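Local atomic coordinates of acetylcholine-binding protein (Bulinus truncatus, PDB entry 2BJ0), a protein that binds acetylcholine, probably in sites between the subunits of its pentamer, and serves as a model for the ligand-binding domain of nicotinic receptors. Residues F87-A92 with V118-D123; C122-V127 with F198-K203. All coordinates share one frame; numbering follows the deposited sequence.

Interaction 1: F87-A92 with V118-D123; sequences FYNAIA and VRFTCD
Ile91 N donates to Arg119 O at 2.9 Å and nearly straight (166°), just after the type I turn Phe87–Ala90, in the one direct hydrogen bond between the segments. The Ala90 CA-H leans on the same carbonyl oxygen. Beside this bond Val118 presses both methyls on one face of the Phe87 ring, CG2 standing 3.9 Å from the centroid in a CH-pi contact, offset toward the rim. With an alanine in place of Phe87, these methyls would probably face a gap where the ring had been. Ile91 crosses the Arg119 chain at about a right angle, its CD1 3.8 Å from Arg119 CD, while its CG2 branch meets Thr121 CG2. A bend at chi3 (-64°) turns the arginine head so that Ala92 CB covers one guanidinium face, 3.8 Å from NH1. Water 1 sits in plane at the guanidinium edge, accepting from Arg119 NH1 at 2.9 Å and donating to Ile91 O; NE forms a salt bridge to Glu47. Segment 87-92 includes the Tyr88 end of what the receptor family calls loop A, which by analogy with relatives probably borders the ligand site. Asn89 ND2 donates to Arg136 O and OD1 accepts from Lys138 N, backbone atoms of strand 133-141. Loop A is thus held on strand 109-121 by apolar packing and one direct bond, with water bridging backbone and arginine, while Glu47 probably offsets the Arg119 charge.

Interaction 2: C122-V127 with F198-K203; sequences CDLINV and FAFRKK
Val127 serves both chemistries of the contact: its carbonyl oxygen takes the one hydrogen bond between the segments, and its two methyls part to different partners. Lys202 N donates to Val127 O over 2.9 Å, at an N-H...O angle of 157°, and the same oxygen is also approached, more weakly and at a bent angle, by the Arg201 CA-H, with Arg201 CA 3.2 Å away. Val127 CG2, set anti to the valine's own nitrogen, reaches the Phe200 ring obliquely, 3.6 Å from CE2. Val127 CG1 lies instead 3.8 Å from CD of Lys202, an exposed lysine whose chain bends at chi3. The Leu124 and Phe200 side chains cross at about a right angle, Leu124 CD2 meeting the ring obliquely, 3.9 Å from Phe200 CZ, so two branched residues from opposite ends of one type I turn share a single phenylalanine.

This turn belongs to the Cys-loop, the signature of the receptor family, closed by the Cys122–Cys135 disulfide and joining strand 109-121 of one sheet to strand 133-141 of the other in the immunoglobulin-like sandwich. Phe200 lies within that sandwich, touching Val46 and Ala39 and meeting Phe170 edge-to-face. Just ahead of the turn, Asp123 forms an Asx turn: OD1 accepts from Ile125 N at 3.1 Å, the donor standing 33° out of the carboxylate plane. Arg201 extends the other way from the valine, its head held by a salt bridge from NE to Asp171 and by a hydrogen bond from NH1 to the Glu130 carbonyl.

Overall arrangement
Interactions 1 and 2 follow each other along the chain: they share Cys122 and Asp123, and their centres lie about 15 Å apart. Strand 109-121 carries the first against loop 87-92, and the loop that follows carries the second against the final strand, 190-202. Their aromatic residues join inside the sandwich, where Phe120 CZ packs 3.8 Å from Phe198 CZ. Interaction 1 is the larger and lies nearer the chain's centre. Both touch a second subunit, interaction 1 more extensively, through Thr121 hydrogen-bonded to Asn35 of that subunit. Arg119 itself takes much of the packing and binds bridging water, whereas Arg201 leads away from Val127. Both contacts are largely buried, interaction 2 running out to the exposed Lys202.

Interaction 1: F87-A92 with V118-D123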
loop_
_atom_site.group_PDB
_atom_site.type_symbol
_atom_site.label_atom_id
_atom_site.label_comp_id
_atom_site.label_asym_id
_atom_site.label_seq_id
_atom_site.Cartn_x
_atom_site.Cartn_y
_atom_site.Cartn_z
ATOM N N PHE A 87 8.123 13.073 -11.756
ATOM C CA PHE A 87 8.795 14.269 -11.270
ATOM C C PHE A 87 10.256 13.921 -11.074
ATOM O O PHE A 87 10.613 13.209 -10.118
ATOM C CB PHE A 87 8.187 14.739 -9.968
ATOM C CG PHE A 87 6.737 15.124 -10.090
ATOM C CD1 PHE A 87 6.377 16.378 -10.551
ATOM C CD2 PHE A 87 5.728 14.235 -9.716
ATOM C CE1 PHE A 87 5.039 16.743 -10.674
ATOM C CE2 PHE A 87 4.378 14.603 -9.846
ATOM C CZ PHE A 87 4.041 15.863 -10.320
ATOM N N TYR A 88 11.099 14.433 -11.967
ATOM C CA TYR A 88 12.516 14.112 -12.001
ATOM C C TYR A 88 13.256 14.499 -10.723
ATOM O O TYR A 88 14.270 13.871 -10.383
ATOM C CB TYR A 88 13.159 14.773 -13.223
ATOM C CG TYR A 88 13.104 13.899 -14.460
ATOM C CD1 TYR A 88 11.886 13.590 -15.086
ATOM C CD2 TYR A 88 14.278 13.326 -14.968
ATOM C CE1 TYR A 88 11.846 12.755 -16.218
ATOM C CE2 TYR A 88 14.262 12.497 -16.087
ATOM C CZ TYR A 88 13.055 12.215 -16.713
ATOM O OH TYR A 88 13.089 11.366 -17.818
ATOM N N ASN A 89 12.775 15.529 -10.027
ATOM C CA ASN A 89 13.440 15.972 -8.813
ATOM C C ASN A 89 12.649 15.629 -7.545
ATOM O O ASN A 89 12.839 16.236 -6.514
ATOM C CB ASN A 89 13.793 17.468 -8.861
ATOM C CG ASN A 89 12.581 18.390 -8.985
ATOM O OD1 ASN A 89 11.585 18.106 -9.668
ATOM N ND2 ASN A 89 12.686 19.542 -8.334
ATOM N N ALA A 90 11.747 14.672 -7.644
ATOM C CA ALA A 90 10.941 14.305 -6.483
ATOM C C ALA A 90 11.813 13.537 -5.512
ATOM O O ALA A 90 12.740 12.817 -5.917
ATOM C CB ALA A 90 9.752 13.466 -6.889
ATOM N N ILE A 91 11.559 13.735 -4.228
ATOM C CA ILE A 91 12.329 13.059 -3.222
ATOM C C ILE A 91 11.442 12.107 -2.402
ATOM O O ILE A 91 11.912 11.508 -1.458
ATOM C CB ILE A 91 13.094 14.063 -2.305
ATOM C CG1 ILE A 91 12.132 14.819 -1.391
ATOM C CG2 ILE A 91 14.009 15.044 -3.153
ATOM C CD1 ILE A 91 12.852 15.457 -0.169
ATOM N N ALA A 92 10.178 11.995 -2.759
ATOM C CA ALA A 92 9.255 11.030 -2.144
ATOM C C ALA A 92 8.280 10.671 -3.256
ATOM O O ALA A 92 8.190 11.421 -4.238
ATOM C CB ALA A 92 8.537 11.649 -0.931
ATOM N N VAL A 118 3.457 16.434 -3.868
ATOM C CA VAL A 118 4.816 16.230 -4.373
ATOM C C VAL A 118 5.857 16.923 -3.476
ATOM O O VAL A 118 5.724 18.105 -3.165
ATOM C CB VAL A 118 4.972 16.817 -5.822
ATOM C CG1 VAL A 118 6.283 16.376 -6.441
ATOM C CG2 VAL A 118 3.860 16.324 -6.718
ATOM N N ARG A 119 6.909 16.191 -3.113
ATOM C CA ARG A 119 7.946 16.677 -2.231
ATOM C C ARG A 119 9.272 16.761 -2.967
ATOM O O ARG A 119 9.628 15.866 -3.724
ATOM C CB ARG A 119 8.100 15.727 -1.021
ATOM C CG ARG A 119 9.005 16.277 0.125
ATOM C CD ARG A 119 9.353 15.183 1.193
ATOM N NE ARG A 119 8.127 14.737 1.858
ATOM C CZ ARG A 119 7.984 13.602 2.563
ATOM N NH1 ARG A 119 8.997 12.745 2.695
ATOM N NH2 ARG A 119 6.799 13.320 3.117
ATOM N N PHE A 120 10.033 17.819 -2.693
ATOM C CA PHE A 120 11.305 18.038 -3.390
ATOM C C PHE A 120 12.179 19.005 -2.602
ATOM O O PHE A 120 11.692 19.661 -1.708
ATOM C CB PHE A 120 11.035 18.550 -4.810
ATOM C CG PHE A 120 10.246 19.815 -4.846
ATOM C CD1 PHE A 120 10.898 21.061 -4.796
ATOM C CD2 PHE A 120 8.859 19.776 -4.911
ATOM C CE1 PHE A 120 10.174 22.260 -4.808
ATOM C CE2 PHE A 120 8.127 20.957 -4.917
ATOM C CZ PHE A 120 8.786 22.208 -4.874
ATOM N N THR A 121 13.483 19.068 -2.898
ATOM C CA THR A 121 14.354 19.968 -2.151
ATOM C C THR A 121 14.433 21.319 -2.829
ATOM O O THR A 121 14.310 21.420 -4.042
ATOM C CB THR A 121 15.796 19.398 -1.937
ATOM O OG1 THR A 121 16.454 19.295 -3.191
ATOM C CG2 THR A 121 15.747 17.966 -1.520
ATOM N N CYS A 122 14.653 22.345 -2.010
ATOM C CA CYS A 122 14.681 23.709 -2.435
ATOM C C CYS A 122 15.494 24.418 -1.375
ATOM O O CYS A 122 15.329 24.135 -0.191
ATOM C CB CYS A 122 13.250 24.287 -2.445
ATOM S SG CYS A 122 13.133 25.935 -3.254
ATOM N N ASP A 123 16.392 25.305 -1.794
ATOM C CA ASP A 123 17.056 26.230 -0.841
ATOM C C ASP A 123 16.091 27.294 -0.296
ATOM O O ASP A 123 15.669 28.206 -1.029
ATOM C CB ASP A 123 18.265 26.904 -1.511
ATOM C CG ASP A 123 19.188 27.574 -0.525
ATOM O OD1 ASP A 123 18.776 27.831 0.627
ATOM O OD2 ASP A 123 20.364 27.889 -0.832
HETATM O O HOH W 1 11.551 12.155 1.546
HETATM O O HOH W 2 6.638 13.316 -3.780
#

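Interaction 2: C122-V127 with F198-K203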
loop_
_atom_site.group_PDB
_atom_site.type_symbol
_atom_site.label_atom_id
_atom_site.label_comp_id
_atom_site.label_asym_id
_atom_site.label_seq_id
_atom_site.Cartn_x
_atom_site.Cartn_y
_atom_site.Cartn_z
ATOM N N CYS A 122 14.653 22.345 -2.010
ATOM C CA CYS A 122 14.681 23.709 -2.435
ATOM C C CYS A 122 15.494 24.418 -1.375
ATOM O O CYS A 122 15.329 24.135 -0.191
ATOM C CB CYS A 122 13.250 24.287 -2.445
ATOM S SG CYS A 122 13.133 25.935 -3.254
ATOM N N ASP A 123 16.392 25.305 -1.794
ATOM C CA ASP A 123 17.056 26.230 -0.841
ATOM C C ASP A 123 16.091 27.294 -0.296
ATOM O O ASP A 123 15.669 28.206 -1.029
ATOM C CB ASP A 123 18.265 26.904 -1.511
ATOM C CG ASP A 123 19.188 27.574 -0.525
ATOM O OD1 ASP A 123 18.776 27.831 0.627
ATOM O OD2 ASP A 123 20.364 27.889 -0.832
ATOM N N LEU A 124 15.730 27.167 0.980
ATOM C CA LEU A 124 14.754 28.070 1.600
ATOM C C LEU A 124 15.369 29.204 2.436
ATOM O O LEU A 124 14.716 29.817 3.267
ATOM C CB LEU A 124 13.725 27.284 2.438
ATOM C CG LEU A 124 12.919 26.247 1.638
ATOM C CD1 LEU A 124 11.954 25.515 2.551
ATOM C CD2 LEU A 124 12.197 26.929 0.466
ATOM N N ILE A 125 16.632 29.507 2.199
ATOM C CA ILE A 125 17.283 30.508 3.023
ATOM C C ILE A 125 16.524 31.843 2.922
ATOM O O ILE A 125 16.465 32.599 3.878
ATOM C CB ILE A 125 18.778 30.616 2.622
ATOM C CG1 ILE A 125 19.574 31.322 3.725
ATOM C CG2 ILE A 125 18.923 31.219 1.231
ATOM C CD1 ILE A 125 21.063 31.019 3.688
ATOM N N ASN A 126 15.916 32.120 1.775
ATOM C CA ASN A 126 15.244 33.388 1.589
ATOM C C ASN A 126 13.728 33.341 1.684
ATOM O O ASN A 126 13.064 34.274 1.199
ATOM C CB ASN A 126 15.636 34.017 0.244
ATOM C CG ASN A 126 17.071 34.490 0.206
ATOM O OD1 ASN A 126 17.711 34.482 -0.854
ATOM N ND2 ASN A 126 17.596 34.905 1.349
ATOM N N VAL A 127 13.164 32.309 2.323
ATOM C CA VAL A 127 11.713 32.095 2.288
ATOM C C VAL A 127 10.984 33.142 3.097
ATOM O O VAL A 127 9.768 33.335 2.964
ATOM C CB VAL A 127 11.307 30.640 2.747
ATOM C CG1 VAL A 127 11.406 30.477 4.245
ATOM C CG2 VAL A 127 9.914 30.277 2.254
ATOM N N PHE A 198 8.515 28.545 -9.436
ATOM C CA PHE A 198 7.679 29.418 -8.658
ATOM C C PHE A 198 8.473 30.078 -7.543
ATOM O O PHE A 198 9.528 29.576 -7.132
ATOM C CB PHE A 198 6.388 28.715 -8.170
ATOM C CG PHE A 198 6.623 27.587 -7.193
ATOM C CD1 PHE A 198 6.894 26.304 -7.647
ATOM C CD2 PHE A 198 6.552 27.817 -5.822
ATOM C CE1 PHE A 198 7.105 25.263 -6.725
ATOM C CE2 PHE A 198 6.768 26.767 -4.885
ATOM C CZ PHE A 198 7.041 25.515 -5.349
ATOM N N ALA A 199 8.002 31.252 -7.120
ATOM C CA ALA A 199 8.548 31.947 -5.984
ATOM C C ALA A 199 7.466 32.071 -4.937
ATOM O O ALA A 199 6.334 32.371 -5.255
ATOM C CB ALA A 199 9.031 33.346 -6.401
ATOM N N PHE A 200 7.820 31.835 -3.684
ATOM C CA PHE A 200 6.874 31.963 -2.591
ATOM C C PHE A 200 7.561 32.468 -1.322
ATOM O O PHE A 200 8.767 32.340 -1.180
ATOM C CB PHE A 200 6.174 30.607 -2.334
ATOM C CG PHE A 200 7.000 29.611 -1.542
ATOM C CD1 PHE A 200 8.058 28.939 -2.132
ATOM C CD2 PHE A 200 6.672 29.316 -0.222
ATOM C CE1 PHE A 200 8.805 28.024 -1.400
ATOM C CE2 PHE A 200 7.400 28.397 0.509
ATOM C CZ PHE A 200 8.466 27.754 -0.073
ATOM N N ARG A 201 6.793 32.989 -0.375
ATOM C CA ARG A 201 7.365 33.449 0.877
ATOM C C ARG A 201 6.416 33.130 2.038
ATOM O O ARG A 201 5.271 32.813 1.798
ATOM C CB ARG A 201 7.671 34.956 0.788
ATOM C CG ARG A 201 6.431 35.817 0.557
ATOM C CD ARG A 201 6.607 37.319 0.818
ATOM N NE ARG A 201 5.339 38.020 0.592
ATOM C CZ ARG A 201 5.225 39.169 -0.069
ATOM N NH1 ARG A 201 6.299 39.755 -0.589
ATOM N NH2 ARG A 201 4.030 39.716 -0.238
ATOM N N LYS A 202 6.898 33.165 3.285
ATOM C CA LYS A 202 6.020 33.012 4.455
ATOM C C LYS A 202 5.125 34.262 4.614
ATOM O O LYS A 202 5.546 35.355 4.260
ATOM C CB LYS A 202 6.840 32.755 5.726
ATOM C CG LYS A 202 7.749 31.533 5.629
ATOM C CD LYS A 202 8.698 31.392 6.800
ATOM C CE LYS A 202 8.297 30.205 7.687
ATOM N NZ LYS A 202 9.443 29.607 8.498
ATOM N N LYS A 203 3.903 34.111 5.122
ATOM C CA LYS A 203 3.030 35.278 5.365
ATOM C C LYS A 203 3.477 36.049 6.603
ATOM O O LYS A 203 4.106 35.469 7.499
ATOM C CB LYS A 203 1.573 34.870 5.543
ATOM C CG LYS A 203 0.951 34.320 4.314
ATOM C CD LYS A 203 -0.542 34.465 4.351
ATOM C CE LYS A 203 -1.096 34.029 3.005
ATOM N NZ LYS A 203 -1.940 35.063 2.385
#